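Local coordinates for protein N-alpha-acetyltransferase (Sulfolobus solfataricus P2, PDB 4R3L) that transfers the acetyl group of acetyl-CoA to the free alpha-amino group at protein N-termini, preferring those that begin with serine, at residues F12-A17 with F54-D59; K27-T32 with V89-V94; G64-R69 with T105-A110. All coordinates share one frame; numbering follows the deposited sequence.

Contact 1: residues F12-A17 with F54-D59; sequences FTLRNA and FVAIVD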
# COMPACT_ATOMS: atom_id res chain seq x y z
N PHE A 12 8.99 11.99 -12.52
CA PHE A 12 8.92 11.90 -11.07
C PHE A 12 10.13 11.17 -10.52
O PHE A 12 10.85 10.51 -11.26
CB PHE A 12 7.63 11.19 -10.63
CG PHE A 12 7.58 9.73 -11.02
CD1 PHE A 12 8.02 8.74 -10.14
CD2 PHE A 12 7.06 9.35 -12.24
CE1 PHE A 12 7.96 7.39 -10.50
CE2 PHE A 12 6.98 8.01 -12.60
CZ PHE A 12 7.44 7.03 -11.73
N THR A 13 10.35 11.30 -9.22
CA THR A 13 11.36 10.54 -8.53
C THR A 13 10.70 9.89 -7.31
O THR A 13 9.61 10.29 -6.94
CB THR A 13 12.54 11.41 -8.07
OG1 THR A 13 12.05 12.46 -7.21
CG2 THR A 13 13.23 12.06 -9.27
N LEU A 14 11.35 8.90 -6.72
CA LEU A 14 10.86 8.30 -5.47
C LEU A 14 11.88 8.53 -4.40
O LEU A 14 13.08 8.54 -4.68
CB LEU A 14 10.63 6.80 -5.61
CG LEU A 14 9.70 6.27 -6.69
CD1 LEU A 14 9.53 4.73 -6.53
CD2 LEU A 14 8.37 6.96 -6.64
N ARG A 15 11.41 8.67 -3.16
CA ARG A 15 12.30 8.59 -2.02
C ARG A 15 11.50 8.12 -0.80
O ARG A 15 10.27 8.08 -0.81
CB ARG A 15 12.96 9.94 -1.75
CG ARG A 15 11.99 11.06 -1.49
CD ARG A 15 12.71 12.28 -0.96
NE ARG A 15 11.81 13.42 -0.80
CZ ARG A 15 10.92 13.53 0.19
NH1 ARG A 15 10.81 12.55 1.09
NH2 ARG A 15 10.14 14.60 0.27
N ASN A 16 12.21 7.72 0.24
CA ASN A 16 11.51 7.41 1.49
C ASN A 16 10.78 8.64 2.03
O ASN A 16 11.24 9.79 1.89
CB ASN A 16 12.50 6.85 2.51
CG ASN A 16 12.92 5.43 2.19
OD1 ASN A 16 13.97 5.20 1.61
ND2 ASN A 16 12.08 4.48 2.55
N ALA A 17 9.60 8.40 2.61
CA ALA A 17 8.84 9.47 3.23
C ALA A 17 9.57 10.02 4.44
O ALA A 17 10.30 9.29 5.12
CB ALA A 17 7.46 8.96 3.63
N PHE A 54 7.26 4.98 1.01
CA PHE A 54 7.83 5.83 -0.01
C PHE A 54 6.87 6.92 -0.47
O PHE A 54 5.65 6.77 -0.39
CB PHE A 54 8.26 4.98 -1.21
CG PHE A 54 9.47 4.12 -0.95
CD1 PHE A 54 10.75 4.60 -1.24
CD2 PHE A 54 9.34 2.84 -0.44
CE1 PHE A 54 11.87 3.79 -1.02
CE2 PHE A 54 10.46 2.05 -0.20
CZ PHE A 54 11.72 2.53 -0.49
N VAL A 55 7.44 8.01 -0.97
CA VAL A 55 6.67 9.03 -1.66
C VAL A 55 7.20 9.22 -3.08
O VAL A 55 8.36 8.93 -3.35
CB VAL A 55 6.71 10.39 -0.94
CG1 VAL A 55 5.87 10.36 0.37
CG2 VAL A 55 8.16 10.81 -0.68
N ALA A 56 6.32 9.66 -3.97
CA ALA A 56 6.67 10.05 -5.33
C ALA A 56 6.67 11.56 -5.38
O ALA A 56 5.74 12.20 -4.88
CB ALA A 56 5.68 9.50 -6.33
N ILE A 57 7.71 12.12 -5.98
CA ILE A 57 7.91 13.56 -6.00
C ILE A 57 7.91 14.11 -7.42
O ILE A 57 8.57 13.56 -8.29
CB ILE A 57 9.25 13.94 -5.34
CG1 ILE A 57 9.33 13.39 -3.92
CG2 ILE A 57 9.47 15.47 -5.39
CD1 ILE A 57 8.32 14.01 -2.99
N VAL A 58 7.15 15.18 -7.65
CA VAL A 58 7.29 15.97 -8.87
C VAL A 58 7.58 17.42 -8.50
O VAL A 58 6.79 18.04 -7.78
CB VAL A 58 6.04 15.91 -9.74
CG1 VAL A 58 6.19 16.87 -10.91
CG2 VAL A 58 5.81 14.50 -10.26
N ASP A 59 8.69 17.95 -8.99
CA ASP A 59 9.15 19.31 -8.67
C ASP A 59 8.87 19.72 -7.22
O ASP A 59 8.06 20.60 -6.95
CB ASP A 59 8.51 20.31 -9.64
CG ASP A 59 9.40 20.63 -10.83
OD1 ASP A 59 10.64 20.66 -10.65
OD2 ASP A 59 8.87 20.86 -11.94
O HOH W 1 11.36 14.88 -8.89

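Contact 2: residues K27-T32 with V89-V94; sequences KINRLT and VVSIAV. With COA (coenzyme A), chain C.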
# COMPACT_ATOMS: atom_id res chain seq x y z
N LYS A 27 -3.31 15.22 2.57
CA LYS A 27 -4.07 15.90 1.52
C LYS A 27 -4.42 14.96 0.38
O LYS A 27 -5.57 14.91 -0.06
CB LYS A 27 -3.28 17.08 0.97
CG LYS A 27 -3.86 17.67 -0.32
CD LYS A 27 -2.81 18.45 -1.11
CE LYS A 27 -2.75 17.97 -2.56
NZ LYS A 27 -1.90 18.86 -3.41
N ILE A 28 -3.43 14.22 -0.10
CA ILE A 28 -3.64 13.24 -1.16
C ILE A 28 -4.65 12.18 -0.74
O ILE A 28 -5.57 11.82 -1.48
CB ILE A 28 -2.31 12.55 -1.54
CG1 ILE A 28 -1.35 13.58 -2.15
CG2 ILE A 28 -2.55 11.40 -2.50
CD1 ILE A 28 0.07 13.07 -2.33
N ASN A 29 -4.49 11.69 0.48
CA ASN A 29 -5.38 10.68 1.01
C ASN A 29 -6.82 11.20 1.06
O ASN A 29 -7.76 10.51 0.65
CB ASN A 29 -4.87 10.25 2.39
CG ASN A 29 -5.83 9.33 3.11
OD1 ASN A 29 -6.53 9.75 4.02
ND2 ASN A 29 -5.83 8.06 2.73
N ARG A 30 -6.98 12.42 1.56
CA ARG A 30 -8.30 13.04 1.67
C ARG A 30 -8.96 13.18 0.30
O ARG A 30 -10.17 12.99 0.17
CB ARG A 30 -8.21 14.40 2.36
CG ARG A 30 -7.69 14.36 3.80
CD ARG A 30 -8.46 13.39 4.68
NE ARG A 30 -8.14 13.58 6.11
CZ ARG A 30 -7.42 12.73 6.84
NH1 ARG A 30 -6.93 11.61 6.31
NH2 ARG A 30 -7.19 13.00 8.12
N LEU A 31 -8.17 13.48 -0.72
CA LEU A 31 -8.69 13.69 -2.07
C LEU A 31 -8.96 12.41 -2.86
O LEU A 31 -9.77 12.41 -3.79
CB LEU A 31 -7.73 14.56 -2.87
CG LEU A 31 -7.67 16.05 -2.52
CD1 LEU A 31 -6.51 16.72 -3.23
CD2 LEU A 31 -8.98 16.72 -2.87
N THR A 32 -8.29 11.32 -2.51
CA THR A 32 -8.31 10.15 -3.38
C THR A 32 -8.90 8.91 -2.75
O THR A 32 -9.21 7.95 -3.46
CB THR A 32 -6.88 9.79 -3.87
OG1 THR A 32 -6.07 9.47 -2.74
CG2 THR A 32 -6.26 10.94 -4.61
N VAL A 89 0.21 -3.61 2.55
CA VAL A 89 0.03 -2.26 2.03
C VAL A 89 -1.19 -1.66 2.66
O VAL A 89 -2.30 -2.11 2.39
CB VAL A 89 -0.14 -2.22 0.49
CG1 VAL A 89 -0.27 -0.77 0.00
CG2 VAL A 89 1.01 -2.94 -0.21
N VAL A 90 -1.01 -0.63 3.48
CA VAL A 90 -2.14 -0.06 4.21
C VAL A 90 -2.87 0.91 3.30
O VAL A 90 -4.11 0.95 3.24
CB VAL A 90 -1.67 0.65 5.49
CG1 VAL A 90 -2.86 1.31 6.21
CG2 VAL A 90 -0.96 -0.33 6.39
N SER A 91 -2.09 1.67 2.53
CA SER A 91 -2.66 2.72 1.72
C SER A 91 -1.70 3.05 0.58
O SER A 91 -0.50 3.14 0.78
CB SER A 91 -2.94 3.95 2.60
OG SER A 91 -3.64 4.95 1.90
N ILE A 92 -2.25 3.20 -0.63
CA ILE A 92 -1.47 3.70 -1.75
C ILE A 92 -2.37 4.62 -2.59
O ILE A 92 -3.53 4.31 -2.86
CB ILE A 92 -0.88 2.55 -2.60
CG1 ILE A 92 0.03 3.09 -3.72
CG2 ILE A 92 -1.97 1.65 -3.19
CD1 ILE A 92 0.69 1.98 -4.52
N ALA A 93 -1.84 5.77 -2.96
CA ALA A 93 -2.62 6.70 -3.76
C ALA A 93 -1.70 7.58 -4.60
O ALA A 93 -0.56 7.84 -4.23
CB ALA A 93 -3.50 7.56 -2.86
N VAL A 94 -2.22 8.03 -5.75
CA VAL A 94 -1.49 8.91 -6.64
C VAL A 94 -2.45 10.01 -7.10
O VAL A 94 -3.58 9.71 -7.47
CB VAL A 94 -0.94 8.14 -7.87
CG1 VAL A 94 -0.24 9.08 -8.85
CG2 VAL A 94 0.00 7.01 -7.43
N1A COA C . -7.67 1.41 -15.96
C2A COA C . -7.11 0.26 -16.36
N3A COA C . -5.90 -0.10 -15.94
C4A COA C . -5.19 0.71 -15.08
C5A COA C . -5.74 1.91 -14.65
C6A COA C . -7.02 2.25 -15.11
N6A COA C . -7.64 3.50 -14.68
N7A COA C . -4.82 2.50 -13.80
C8A COA C . -3.73 1.69 -13.73
N9A COA C . -3.95 0.59 -14.49
C1B COA C . -3.02 -0.53 -14.71
C2B COA C . -2.50 -0.49 -16.09
O2B COA C . -2.18 -1.76 -16.53
C3B COA C . -1.27 0.26 -15.94
O3B COA C . -0.47 0.03 -17.03
P3B COA C . -0.47 1.05 -18.22
O7A COA C . 0.76 0.84 -19.10
O8A COA C . -0.44 2.43 -17.68
O9A COA C . -1.72 0.87 -19.03
C4B COA C . -0.73 -0.32 -14.70
O4B COA C . -1.85 -0.46 -13.87
C5B COA C . 0.23 0.57 -14.04
O5B COA C . -0.37 1.70 -13.47
P1A COA C . 0.39 2.89 -12.77
O1A COA C . 0.62 4.03 -13.73
O2A COA C . 1.64 2.40 -12.17
O3A COA C . -0.67 3.36 -11.68
P2A COA C . -0.98 4.85 -11.24
O4A COA C . -1.84 5.57 -12.27
O5A COA C . 0.29 5.58 -10.96
O6A COA C . -1.81 4.76 -9.87
CBP COA C . -3.70 3.98 -8.54
CCP COA C . -2.71 3.73 -9.71
CDP COA C . -4.70 2.85 -8.48
CEP COA C . -2.88 4.03 -7.25
CAP COA C . -4.35 5.31 -8.83
OAP COA C . -5.34 5.24 -9.87
C9P COA C . -5.04 5.96 -7.65
O9P COA C . -4.39 6.66 -6.83
N8P COA C . -6.47 5.82 -7.43
C7P COA C . -7.17 6.43 -6.30
C6P COA C . -6.69 5.90 -4.92
C5P COA C . -6.73 4.37 -4.84
O5P COA C . -7.76 3.78 -5.23
N4P COA C . -5.57 3.63 -4.34
C3P COA C . -5.59 2.18 -4.28
C2P COA C . -6.53 1.53 -3.28
S1P COA C . -6.28 -0.17 -2.89

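Contact 3: residues G64-R69 with T105-A110; sequences GYIMPR and TTLLEA. With COA (coenzyme A), chain C.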
# COMPACT_ATOMS: atom_id res chain seq x y z
N GLY A 64 2.27 11.24 -4.70
CA GLY A 64 1.80 9.89 -4.44
C GLY A 64 2.53 9.30 -3.26
O GLY A 64 3.57 9.82 -2.87
N TYR A 65 1.98 8.23 -2.68
CA TYR A 65 2.67 7.61 -1.56
C TYR A 65 2.24 6.18 -1.41
O TYR A 65 1.19 5.77 -1.94
CB TYR A 65 2.39 8.38 -0.25
CG TYR A 65 0.97 8.21 0.22
CD1 TYR A 65 0.64 7.19 1.09
CD2 TYR A 65 -0.04 9.05 -0.23
CE1 TYR A 65 -0.67 7.01 1.52
CE2 TYR A 65 -1.35 8.88 0.18
CZ TYR A 65 -1.67 7.85 1.05
OH TYR A 65 -2.97 7.68 1.47
N ILE A 66 3.03 5.41 -0.67
CA ILE A 66 2.62 4.08 -0.26
C ILE A 66 2.99 3.90 1.21
O ILE A 66 4.13 4.12 1.59
CB ILE A 66 3.26 2.97 -1.13
CG1 ILE A 66 2.77 1.59 -0.68
CG2 ILE A 66 4.80 3.05 -1.10
CD1 ILE A 66 3.20 0.45 -1.63
N MET A 67 2.00 3.52 2.01
CA MET A 67 2.20 3.34 3.45
C MET A 67 2.06 1.88 3.82
O MET A 67 1.01 1.30 3.61
CB MET A 67 1.18 4.19 4.23
CG MET A 67 1.19 3.93 5.71
SD MET A 67 0.27 5.22 6.62
CE MET A 67 -1.38 5.00 5.95
N PRO A 68 3.13 1.29 4.38
CA PRO A 68 3.18 -0.13 4.68
C PRO A 68 2.93 -0.44 6.16
O PRO A 68 2.99 0.46 7.00
CB PRO A 68 4.62 -0.49 4.32
CG PRO A 68 5.37 0.71 4.87
CD PRO A 68 4.45 1.91 4.60
N ARG A 69 2.67 -1.71 6.44
CA ARG A 69 2.67 -2.23 7.80
C ARG A 69 3.38 -3.57 7.76
O ARG A 69 3.14 -4.36 6.85
CB ARG A 69 1.25 -2.37 8.34
CG ARG A 69 1.16 -2.87 9.77
CD ARG A 69 -0.23 -3.42 10.02
NE ARG A 69 -0.61 -3.35 11.41
CZ ARG A 69 -1.70 -3.95 11.90
NH1 ARG A 69 -2.47 -4.66 11.10
NH2 ARG A 69 -2.00 -3.83 13.19
N THR A 105 3.12 1.65 -9.73
CA THR A 105 3.94 0.48 -9.96
C THR A 105 5.29 0.62 -9.30
O THR A 105 5.78 -0.33 -8.68
CB THR A 105 4.14 0.20 -11.48
OG1 THR A 105 2.88 -0.14 -12.05
CG2 THR A 105 5.10 -0.95 -11.68
N THR A 106 5.91 1.79 -9.40
CA THR A 106 7.23 1.93 -8.83
C THR A 106 7.16 2.08 -7.31
O THR A 106 8.06 1.62 -6.61
CB THR A 106 7.99 3.13 -9.44
OG1 THR A 106 7.28 4.35 -9.18
CG2 THR A 106 8.15 2.92 -10.95
N LEU A 107 6.10 2.71 -6.80
CA LEU A 107 5.92 2.76 -5.34
C LEU A 107 5.84 1.34 -4.76
O LEU A 107 6.47 1.02 -3.75
CB LEU A 107 4.66 3.56 -4.95
CG LEU A 107 4.76 5.09 -5.09
CD1 LEU A 107 3.39 5.75 -4.97
CD2 LEU A 107 5.73 5.66 -4.05
N LEU A 108 5.04 0.49 -5.39
CA LEU A 108 4.90 -0.89 -4.93
C LEU A 108 6.21 -1.66 -5.03
O LEU A 108 6.53 -2.43 -4.14
CB LEU A 108 3.81 -1.63 -5.73
CG LEU A 108 2.37 -1.36 -5.32
CD1 LEU A 108 1.42 -1.59 -6.49
CD2 LEU A 108 1.99 -2.27 -4.14
N GLU A 109 6.96 -1.46 -6.11
CA GLU A 109 8.21 -2.18 -6.24
C GLU A 109 9.18 -1.80 -5.14
O GLU A 109 9.87 -2.65 -4.58
CB GLU A 109 8.87 -1.93 -7.61
CG GLU A 109 10.05 -2.87 -7.89
CD GLU A 109 11.41 -2.37 -7.37
OE1 GLU A 109 11.52 -1.20 -6.93
OE2 GLU A 109 12.39 -3.16 -7.41
N ALA A 110 9.23 -0.50 -4.84
CA ALA A 110 10.16 -0.01 -3.83
C ALA A 110 9.78 -0.54 -2.45
O ALA A 110 10.64 -0.98 -1.68
CB ALA A 110 10.18 1.52 -3.83
N1A COA C . -7.67 1.41 -15.96
C2A COA C . -7.11 0.26 -16.36
N3A COA C . -5.90 -0.10 -15.94
C4A COA C . -5.19 0.71 -15.08
C5A COA C . -5.74 1.91 -14.65
C6A COA C . -7.02 2.25 -15.11
N6A COA C . -7.64 3.50 -14.68
N7A COA C . -4.82 2.50 -13.80
C8A COA C . -3.73 1.69 -13.73
N9A COA C . -3.95 0.59 -14.49
C1B COA C . -3.02 -0.53 -14.71
C2B COA C . -2.50 -0.49 -16.09
O2B COA C . -2.18 -1.76 -16.53
C3B COA C . -1.27 0.26 -15.94
O3B COA C . -0.47 0.03 -17.03
P3B COA C . -0.47 1.05 -18.22
O7A COA C . 0.76 0.84 -19.10
O8A COA C . -0.44 2.43 -17.68
O9A COA C . -1.72 0.87 -19.03
C4B COA C . -0.73 -0.32 -14.70
O4B COA C . -1.85 -0.46 -13.87
C5B COA C . 0.23 0.57 -14.04
O5B COA C . -0.37 1.70 -13.47
P1A COA C . 0.39 2.89 -12.77
O1A COA C . 0.62 4.03 -13.73
O2A COA C . 1.64 2.40 -12.17
O3A COA C . -0.67 3.36 -11.68
P2A COA C . -0.98 4.85 -11.24
O4A COA C . -1.84 5.57 -12.27
O5A COA C . 0.29 5.58 -10.96
O6A COA C . -1.81 4.76 -9.87
CBP COA C . -3.70 3.98 -8.54
CCP COA C . -2.71 3.73 -9.71
CDP COA C . -4.70 2.85 -8.48
CEP COA C . -2.88 4.03 -7.25
CAP COA C . -4.35 5.31 -8.83
OAP COA C . -5.34 5.24 -9.87
C9P COA C . -5.04 5.96 -7.65
O9P COA C . -4.39 6.66 -6.83
N8P COA C . -6.47 5.82 -7.43
C7P COA C . -7.17 6.43 -6.30
C6P COA C . -6.69 5.90 -4.92
C5P COA C . -6.73 4.37 -4.84
O5P COA C . -7.76 3.78 -5.23
N4P COA C . -5.57 3.63 -4.34
C3P COA C . -5.59 2.18 -4.28
C2P COA C . -6.53 1.53 -3.28
S1P COA C . -6.28 -0.17 -2.89

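Contact 1: residues F12-A17 with F54-D59
The ring of F54 lies under the side-chain amide of N16, with ND2 3.6 Å above the ring plane and offset toward the rim, over CE1 and CZ. The two side chains run alongside each other and their planes are 34° apart, so the amide leans over the ring instead of lying flat on it. ND2 also makes weak hydrogen bonds to the carbonyls of G50 and L51, while the side chain of F54 continues onto I66. R15 and V55, with T13 and I57, share one face of the sheet, and the side chains of R15 and V55 lie side by side. The guanidinium of R15 rests one of its faces on V55, NH1 standing 3.6 Å from CG2, and NH2 reaches CD1 of I57. CG of R15 sits between its backbone N and carbonyl carbon (chi1 59°), and the chain then extends from CG to NE, which carries the charged group past V55. There NH2 forms a salt bridge with D21 and NH1 bonds the carbonyl of N16, nearly in the guanidinium plane. Strands 13-16 and 54-58 pair antiparallel at one edge of the mixed sheet of this GNAT fold, 13-16 being outermost. T13 with I57 and R15 with V55 are the hydrogen-bonded pairs, L14 with A56 and N16 with F54 the non-hydrogen-bonded ones. Of the four backbone bonds between the strands, the straightest runs from V55 N to R15 O, 2.8 Å long, with an N-H...O angle of 171°. A water links T13 OG1 to I57 O, the carbonyl that also accepts the T13 N-H. On the face shared by L14 and A56, CD2 of L14 touches CB of A56 at 3.7 Å. F12 meets CG2 of V58 through CB at 3.8 Å, while its ring leads away onto I103 and T106.

Contact 2: residues K27-T32 with V89-V94
The carbonyl oxygen of I28 takes the hydroxyl of T32, OG1 donating at 2.7 Å, together with weak backbone bonds from the N-H groups of L31 and T32. The hydroxyl approaches from above the carbonyl plane, 43° out of it. It is placed there by chi1 of 62°, which sets OG1 between the backbone N and the carbonyl carbon of T32 and turns it back over the last turn of helix 22-32. The same OG1 comes 3.2 Å from the CB of A93, a close contact of an oxygen with a methyl group. I28 brings its CG2 branch to that methyl as well, at 4.0 Å, so the small side chain of A93 meets two residues one helical turn apart. The helix segment crosses the strand segment at 84°, their axes 8.4 Å apart. Two residues earlier on the strand, OG of S91 lies 3.9 Å from ND2 of N29 without bonding it directly; both bond the hydroxyl of Y65 instead, and ND2 also bonds the carbonyl of E35. V90 and S91 both face M67 in a classic beta bulge. Beyond it the strand edge serves coenzyme A: I92 O accepts from N4P of the cofactor at 2.6 Å, and V94 N donates to its O9P at 2.8 Å. The pantetheine arm therefore binds almost like an added strand, as is usual in GNAT enzymes. T32 reaches the arm too, its carbonyl oxygen 3.6 Å from C6P. The chemistry divides accordingly: direct helix-to-strand contacts centre on the A93 methyl, with Y65 bridging N29 and S91, the T32 hydroxyl donates within its own helix, and I92 O and V94 N turn to the cofactor, which probably sets the position of the pantetheine arm along the strand.

Contact 3: residues G64-R69 with T105-A110
Strand segment 64-69 and helix segment 105-110 run in roughly the same direction, 30° apart, with their axes 8.4 Å from each other; the closest alpha carbons are those of I66 and L107. At this spacing side chains fill the layer between them. L107 points at the strand, and its CD1 lies over the backbone there, 3.7 Å from Y65 N and close to G64, which offers no side chain to hold the leucine off. With CG anti to its carbonyl carbon (chi1 -75°), L107 leads this branch down to the peptide. I66 answers from the strand, and the two side chains slide past each other in opposite directions. CG2 of I66 packs on CB of L107 at 3.9 Å and stands 3.7 Å from L107 O. The other arm of I66 extends, CG1 opposite the backbone N (chi1 -178°), so that CD1 arrives at CD2 of L108 at 3.9 Å; here the side chains cross at about a right angle. Shortening I66 to an alanine would remove CG1, CG2 and CD1 and would probably open a gap beneath L107 and L108, leaving the L108 branch less fixed in rotation. F54 of the next strand packs on both I66 and L107, while L108 continues onto I92. Y65 points away from the helix, and its hydroxyl is bonded by S91 and N29. At the start of the helix segment, T105 binds the coenzyme A pyrophosphate twice: N donates to O2A at 3.0 Å and OG1 to the same oxygen at 2.8 Å. A helix laid against the central sheet, with backbone N-H groups of its first turn directed at the pyrophosphate, is the pyrophosphate-binding part of the acetyl-CoA site characteristic of the GNAT fold.

In the fold
All three contacts meet on one mixed sheet, where strands 13-16, 54-58, 61-72 and 83-94 lie in that order. Contact 1 pairs the first two, at one edge; contact 3 sets helix 103-119 on the third; contact 2 crosses the fourth with helix 22-32. The centres of contacts 1 and 3 are about 10 Å apart, those of 2 and 3 about 11 Å, and those of 1 and 2 about 14 Å. Contact 3 is joined to both others by backbone pairing of neighbouring strands. Along the chain, contacts 1 and 2 interleave, as do 2 and 3, whereas 1 closes before 3 opens. Contacts 2 and 3 both touch coenzyme A, so strand 83-94 and helix 103-119 hold the cofactor while contact 1 builds the sheet's edge.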